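Cytosol aminopeptidase (Staphylococcus aureus subsp. aureus, PDB 3KZW) probably removes amino acids, leucine among those favoured, from the N-termini of peptides as a metal-dependent leucyl aminopeptidase. Local coordinates at residues I200-D205 and N312-I317; S321-P326 and T507-L512. All coordinates share one frame; numbering follows the deposited sequence.

Overall arrangement
Both contacts lie in the catalytic domain and share helix 308-322, which lies in the connection between the parallel strands 278-285 and 328-338. Contact 1 sets helix 188-208 against the middle of this helix, its centre about 6 Å from the centre of the chain. Contact 2 lies about 13 Å from contact 1, centre to centre, and uses the turn after the same helix to meet the C-terminal helix 505-512. The contacts are in series along the chain, and Ile316 bridges them: its CG2 is 3.7 Å from Leu512 CD1. Helices 188-208, 308-322 and 505-512 therefore form one cluster, bringing residues far apart in sequence together beside the domain's mixed sheet.

Contact 1 of 2, residues I200-D205 and N312-I317; sequences INLARD and NVVGII
The carboxamide of Asn312 presents its oxygen end to the methyl of Ala203, with OD1 3.5 Å from Ala203 CB, while its ND2 makes a weak hydrogen bond to the carbonyl of Phe503. CG stands anti to the carbonyl carbon (chi1 -68°), an orientation that carries the amide back toward helix 188-208. The other flat group, the guanidinium of Arg204, belongs to the far side of that helix. Ile200 CG2 lies 4.2 Å above one face, displaced toward the rim. At its edge, NH1 gives a bent 3.2 Å hydrogen bond to Asn201 OD1, which sits 29° out of the guanidinium plane. The carbonyl oxygens of Arg157, Pro500 and Asn495 accept further bonds from NH1, NE and NH2. A buried arginine suits this place because its several donors can bind carbonyls from three separate parts of the chain: a helix end, a short strand and a loop.

Toward helix 308-322 the surface changes to small and apolar residues. Ala203 CA comes within 5.3 Å of Asn312 CA, a close backbone approach suited to the short alanine side chain. Gly315 faces Ala203 with bare backbone, and with no CB in that direction the two helices can lie close together. Beside Ala203 and Gly315, Leu202 CD2 touches Val314 CG1 at 4.1 Å, the two side chains crossing at about a right angle. Val314 also rests on Leu333 of strand 328-338, and Leu202 on His226. Close helix-helix packing through alanine and glycine, flanked by branched aliphatics, thus packs helix 188-208 against the crossover helix of a beta-alpha-beta unit in the catalytic domain.

Contact 2 of 2, residues S321-P326 and T507-L512; sequences SRLQLP and TIVQWL
Leu325, which packs on Leu512, follows directly on a Schellman motif that closes helix 308-322. Gln324 is the C-prime residue, with positive phi (53°). Its N makes a weak 3.1 Å hydrogen bond to Ser321 O, while Leu325 N reaches back to Ala320 O. The reversal lets Leu323 and Leu325, on either side of Gln324 in sequence, both direct their side chains to helix 505-512, while the polar Gln324 stays exposed.

Of the two, Leu325 makes the closer approach: its CD1 lies 4.0 Å from Leu512 CB. CG of Leu325 is anti to the carbonyl carbon (chi1 -61°), and the extended side chain carries this methyl up to the base of Leu512, which it crosses at about a right angle. Leu512 is thereby met near its root. Leu323 makes the second touch, placing CD1 4.2 Å from Val509 CG1, one helical turn earlier. Leucine suits both turn positions because its long branched end can span the distance from a loop to a helix; the shorter valine fits beside Ala319 and Ile196.

Polar groups at the margin have other partners: Leu325 O accepts a hydrogen bond from Tyr268 OH, and Arg322 NH2 binds Gln198 OE1. Between the segments themselves there is neither a hydrogen bond nor an ion pair. Cohesion across this partly buried contact thus comes from methyl-to-methylene and methyl-to-methyl packing, whose hydrophobic and dispersion forces depend on close shape more than on exact direction.

Contact 1 of 2, residues I200-D205 and N312-I317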
loop_
_atom_site.group_PDB
_atom_site.type_symbol
_atom_site.label_atom_id
_atom_site.label_comp_id
_atom_site.label_asym_id
_atom_site.label_seq_id
_atom_site.Cartn_x
_atom_site.Cartn_y
_atom_site.Cartn_z
ATOM N N ILE A 200 21.851 34.216 6.582
ATOM C CA ILE A 200 21.318 33.015 5.933
ATOM C C ILE A 200 22.018 31.771 6.475
ATOM O O ILE A 200 21.371 30.762 6.769
ATOM C CB ILE A 200 21.441 33.098 4.387
ATOM C CG1 ILE A 200 20.526 34.204 3.843
ATOM C CG2 ILE A 200 21.101 31.756 3.737
ATOM C CD1 ILE A 200 20.810 34.614 2.411
ATOM N N ASN A 201 23.337 31.864 6.627
ATOM C CA ASN A 201 24.142 30.771 7.165
ATOM C C ASN A 201 23.855 30.480 8.634
ATOM O O ASN A 201 23.982 29.338 9.077
ATOM C CB ASN A 201 25.634 31.041 6.947
ATOM C CG ASN A 201 26.038 30.954 5.483
ATOM O OD1 ASN A 201 25.241 30.576 4.622
ATOM N ND2 ASN A 201 27.286 31.299 5.195
ATOM N N LEU A 202 23.473 31.513 9.381
ATOM C CA LEU A 202 23.080 31.352 10.778
ATOM C C LEU A 202 21.815 30.504 10.870
ATOM O O LEU A 202 21.716 29.621 11.722
ATOM C CB LEU A 202 22.866 32.713 11.454
ATOM C CG LEU A 202 22.380 32.707 12.913
ATOM C CD1 LEU A 202 23.460 32.207 13.869
ATOM C CD2 LEU A 202 21.894 34.084 13.329
ATOM N N ALA A 203 20.861 30.787 9.984
ATOM C CA ALA A 203 19.621 30.024 9.886
ATOM C C ALA A 203 19.911 28.580 9.475
ATOM O O ALA A 203 19.333 27.639 10.030
ATOM C CB ALA A 203 18.673 30.685 8.902
ATOM N N ARG A 204 20.818 28.422 8.510
ATOM C CA ARG A 204 21.254 27.111 8.034
ATOM C C ARG A 204 21.880 26.273 9.141
ATOM O O ARG A 204 21.638 25.069 9.217
ATOM C CB ARG A 204 22.259 27.265 6.893
ATOM C CG ARG A 204 21.653 27.571 5.543
ATOM C CD ARG A 204 22.748 27.907 4.557
ATOM N NE ARG A 204 22.305 27.785 3.174
ATOM C CZ ARG A 204 23.040 28.110 2.117
ATOM N NH1 ARG A 204 24.266 28.593 2.268
ATOM N NH2 ARG A 204 22.543 27.961 0.900
ATOM N N ASP A 205 22.688 26.913 9.987
ATOM C CA ASP A 205 23.346 26.238 11.106
ATOM C C ASP A 205 22.341 25.637 12.086
ATOM O O ASP A 205 22.499 24.493 12.519
ATOM C CB ASP A 205 24.303 27.189 11.832
ATOM C CG ASP A 205 25.658 27.304 11.144
ATOM O OD1 ASP A 205 25.952 26.504 10.226
ATOM O OD2 ASP A 205 26.440 28.199 11.534
ATOM N N ASN A 312 14.744 30.767 10.017
ATOM C CA ASN A 312 14.741 31.844 9.031
ATOM C C ASN A 312 14.250 33.188 9.587
ATOM O O ASN A 312 14.691 34.246 9.131
ATOM C CB ASN A 312 13.957 31.430 7.779
ATOM C CG ASN A 312 14.650 30.320 6.990
ATOM O OD1 ASN A 312 15.691 29.801 7.400
ATOM N ND2 ASN A 312 14.072 29.955 5.853
ATOM N N VAL A 313 13.351 33.141 10.570
ATOM C CA VAL A 313 12.917 34.345 11.285
ATOM C C VAL A 313 14.093 34.945 12.056
ATOM O O VAL A 313 14.318 36.154 12.009
ATOM C CB VAL A 313 11.711 34.066 12.227
ATOM C CG1 VAL A 313 11.468 35.232 13.181
ATOM C CG2 VAL A 313 10.452 33.787 11.415
ATOM N N VAL A 314 14.844 34.089 12.748
ATOM C CA VAL A 314 16.057 34.498 13.459
ATOM C C VAL A 314 17.050 35.141 12.488
ATOM O O VAL A 314 17.653 36.166 12.802
ATOM C CB VAL A 314 16.717 33.306 14.216
ATOM C CG1 VAL A 314 18.048 33.715 14.837
ATOM C CG2 VAL A 314 15.787 32.773 15.291
ATOM N N GLY A 315 17.193 34.545 11.306
ATOM C CA GLY A 315 18.065 35.074 10.258
ATOM C C GLY A 315 17.653 36.451 9.775
ATOM O O GLY A 315 18.498 37.335 9.612
ATOM N N ILE A 316 16.350 36.631 9.554
ATOM C CA ILE A 316 15.790 37.913 9.110
ATOM C C ILE A 316 16.055 39.022 10.133
ATOM O O ILE A 316 16.483 40.120 9.768
ATOM C CB ILE A 316 14.271 37.803 8.791
ATOM C CG1 ILE A 316 14.046 36.926 7.555
ATOM C CG2 ILE A 316 13.663 39.176 8.556
ATOM C CD1 ILE A 316 12.633 36.373 7.425
ATOM N N ILE A 317 15.813 38.723 11.408
ATOM C CA ILE A 317 16.049 39.680 12.491
ATOM C C ILE A 317 17.548 39.974 12.648
ATOM O O ILE A 317 17.939 41.121 12.887
ATOM C CB ILE A 317 15.407 39.204 13.820
ATOM C CG1 ILE A 317 13.882 39.148 13.674
ATOM C CG2 ILE A 317 15.794 40.121 14.980
ATOM C CD1 ILE A 317 13.165 38.338 14.741
#

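Contact 2 of 2, residues S321-P326 and T507-L512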
loop_
_atom_site.group_PDB
_atom_site.type_symbol
_atom_site.label_atom_id
_atom_site.label_comp_id
_atom_site.label_asym_id
_atom_site.label_seq_id
_atom_site.Cartn_x
_atom_site.Cartn_y
_atom_site.Cartn_z
ATOM N N SER A 321 19.041 43.788 12.137
ATOM C CA SER A 321 19.765 44.438 13.231
ATOM C C SER A 321 21.185 44.838 12.836
ATOM O O SER A 321 21.659 45.918 13.206
ATOM C CB SER A 321 19.784 43.550 14.478
ATOM O OG SER A 321 20.506 42.353 14.251
ATOM N N ARG A 322 21.855 43.968 12.082
ATOM C CA ARG A 322 23.216 44.234 11.608
ATOM C C ARG A 322 23.253 45.309 10.529
ATOM O O ARG A 322 24.251 46.015 10.387
ATOM C CB ARG A 322 23.884 42.954 11.107
ATOM C CG ARG A 322 24.450 42.084 12.219
ATOM C CD ARG A 322 25.031 40.791 11.674
ATOM N NE ARG A 322 26.281 41.005 10.944
ATOM C CZ ARG A 322 26.958 40.049 10.311
ATOM N NH1 ARG A 322 26.514 38.796 10.310
ATOM N NH2 ARG A 322 28.084 40.347 9.676
ATOM N N LEU A 323 22.164 45.425 9.774
ATOM C CA LEU A 323 22.020 46.492 8.787
ATOM C C LEU A 323 21.478 47.769 9.426
ATOM O O LEU A 323 21.424 48.816 8.775
ATOM C CB LEU A 323 21.117 46.050 7.629
ATOM C CG LEU A 323 21.603 44.920 6.715
ATOM C CD1 LEU A 323 20.604 44.689 5.594
ATOM C CD2 LEU A 323 22.987 45.208 6.150
ATOM N N GLN A 324 21.089 47.669 10.699
ATOM C CA GLN A 324 20.533 48.786 11.471
ATOM C C GLN A 324 19.362 49.463 10.752
ATOM O O GLN A 324 19.319 50.691 10.613
ATOM C CB GLN A 324 21.626 49.799 11.839
ATOM C CG GLN A 324 22.596 49.302 12.902
ATOM C CD GLN A 324 23.818 50.189 13.046
ATOM O OE1 GLN A 324 24.427 50.596 12.055
ATOM N NE2 GLN A 324 24.189 50.485 14.285
ATOM N N LEU A 325 18.418 48.640 10.298
ATOM C CA LEU A 325 17.249 49.113 9.566
ATOM C C LEU A 325 16.276 49.835 10.492
ATOM O O LEU A 325 16.030 49.375 11.610
ATOM C CB LEU A 325 16.540 47.950 8.864
ATOM C CG LEU A 325 17.309 47.136 7.816
ATOM C CD1 LEU A 325 16.445 45.994 7.310
ATOM C CD2 LEU A 325 17.791 47.996 6.651
ATOM N N PRO A 326 15.722 50.974 10.031
ATOM C CA PRO A 326 14.763 51.737 10.831
ATOM C C PRO A 326 13.375 51.086 10.858
ATOM O O PRO A 326 12.402 51.670 10.375
ATOM C CB PRO A 326 14.727 53.098 10.125
ATOM C CG PRO A 326 15.078 52.800 8.715
ATOM C CD PRO A 326 16.024 51.636 8.746
ATOM N N THR A 507 14.088 37.799 0.417
ATOM C CA THR A 507 12.850 38.497 0.074
ATOM C C THR A 507 12.382 39.449 1.178
ATOM O O THR A 507 12.104 40.621 0.914
ATOM C CB THR A 507 11.721 37.499 -0.297
ATOM O OG1 THR A 507 12.101 36.760 -1.463
ATOM C CG2 THR A 507 10.405 38.227 -0.577
ATOM N N ILE A 508 12.311 38.946 2.408
ATOM C CA ILE A 508 11.801 39.729 3.536
ATOM C C ILE A 508 12.743 40.874 3.911
ATOM O O ILE A 508 12.286 41.983 4.194
ATOM C CB ILE A 508 11.481 38.833 4.769
ATOM C CG1 ILE A 508 10.486 37.723 4.396
ATOM C CG2 ILE A 508 10.953 39.667 5.947
ATOM C CD1 ILE A 508 9.131 38.210 3.859
ATOM N N VAL A 509 14.047 40.606 3.896
ATOM C CA VAL A 509 15.052 41.638 4.157
ATOM C C VAL A 509 14.914 42.792 3.159
ATOM O O VAL A 509 14.913 43.967 3.550
ATOM C CB VAL A 509 16.497 41.058 4.152
ATOM C CG1 VAL A 509 17.549 42.167 4.080
ATOM C CG2 VAL A 509 16.724 40.199 5.384
ATOM N N GLN A 510 14.777 42.448 1.882
ATOM C CA GLN A 510 14.577 43.437 0.829
ATOM C C GLN A 510 13.303 44.255 1.060
ATOM O O GLN A 510 13.296 45.469 0.853
ATOM C CB GLN A 510 14.551 42.754 -0.544
ATOM C CG GLN A 510 14.490 43.701 -1.741
ATOM C CD GLN A 510 15.643 44.685 -1.779
ATOM O OE1 GLN A 510 15.430 45.893 -1.892
ATOM N NE2 GLN A 510 16.872 44.175 -1.678
ATOM N N TRP A 511 12.241 43.578 1.497
ATOM C CA TRP A 511 10.974 44.227 1.825
ATOM C C TRP A 511 11.111 45.152 3.033
ATOM O O TRP A 511 10.550 46.252 3.046
ATOM C CB TRP A 511 9.880 43.185 2.071
ATOM C CG TRP A 511 8.555 43.793 2.427
ATOM C CD1 TRP A 511 7.638 44.323 1.566
ATOM C CD2 TRP A 511 8.005 43.942 3.742
ATOM N NE1 TRP A 511 6.549 44.789 2.262
ATOM C CE2 TRP A 511 6.748 44.570 3.599
ATOM C CE3 TRP A 511 8.451 43.605 5.027
ATOM C CZ2 TRP A 511 5.928 44.870 4.695
ATOM C CZ3 TRP A 511 7.636 43.904 6.119
ATOM C CH2 TRP A 511 6.388 44.532 5.942
ATOM N N LEU A 512 11.854 44.698 4.039
ATOM C CA LEU A 512 12.111 45.491 5.244
ATOM C C LEU A 512 12.925 46.745 4.946
ATOM O O LEU A 512 12.748 47.772 5.600
ATOM C CB LEU A 512 12.823 44.653 6.309
ATOM C CG LEU A 512 12.020 43.598 7.075
ATOM C CD1 LEU A 512 12.952 42.795 7.962
ATOM C CD2 LEU A 512 10.898 44.221 7.900
#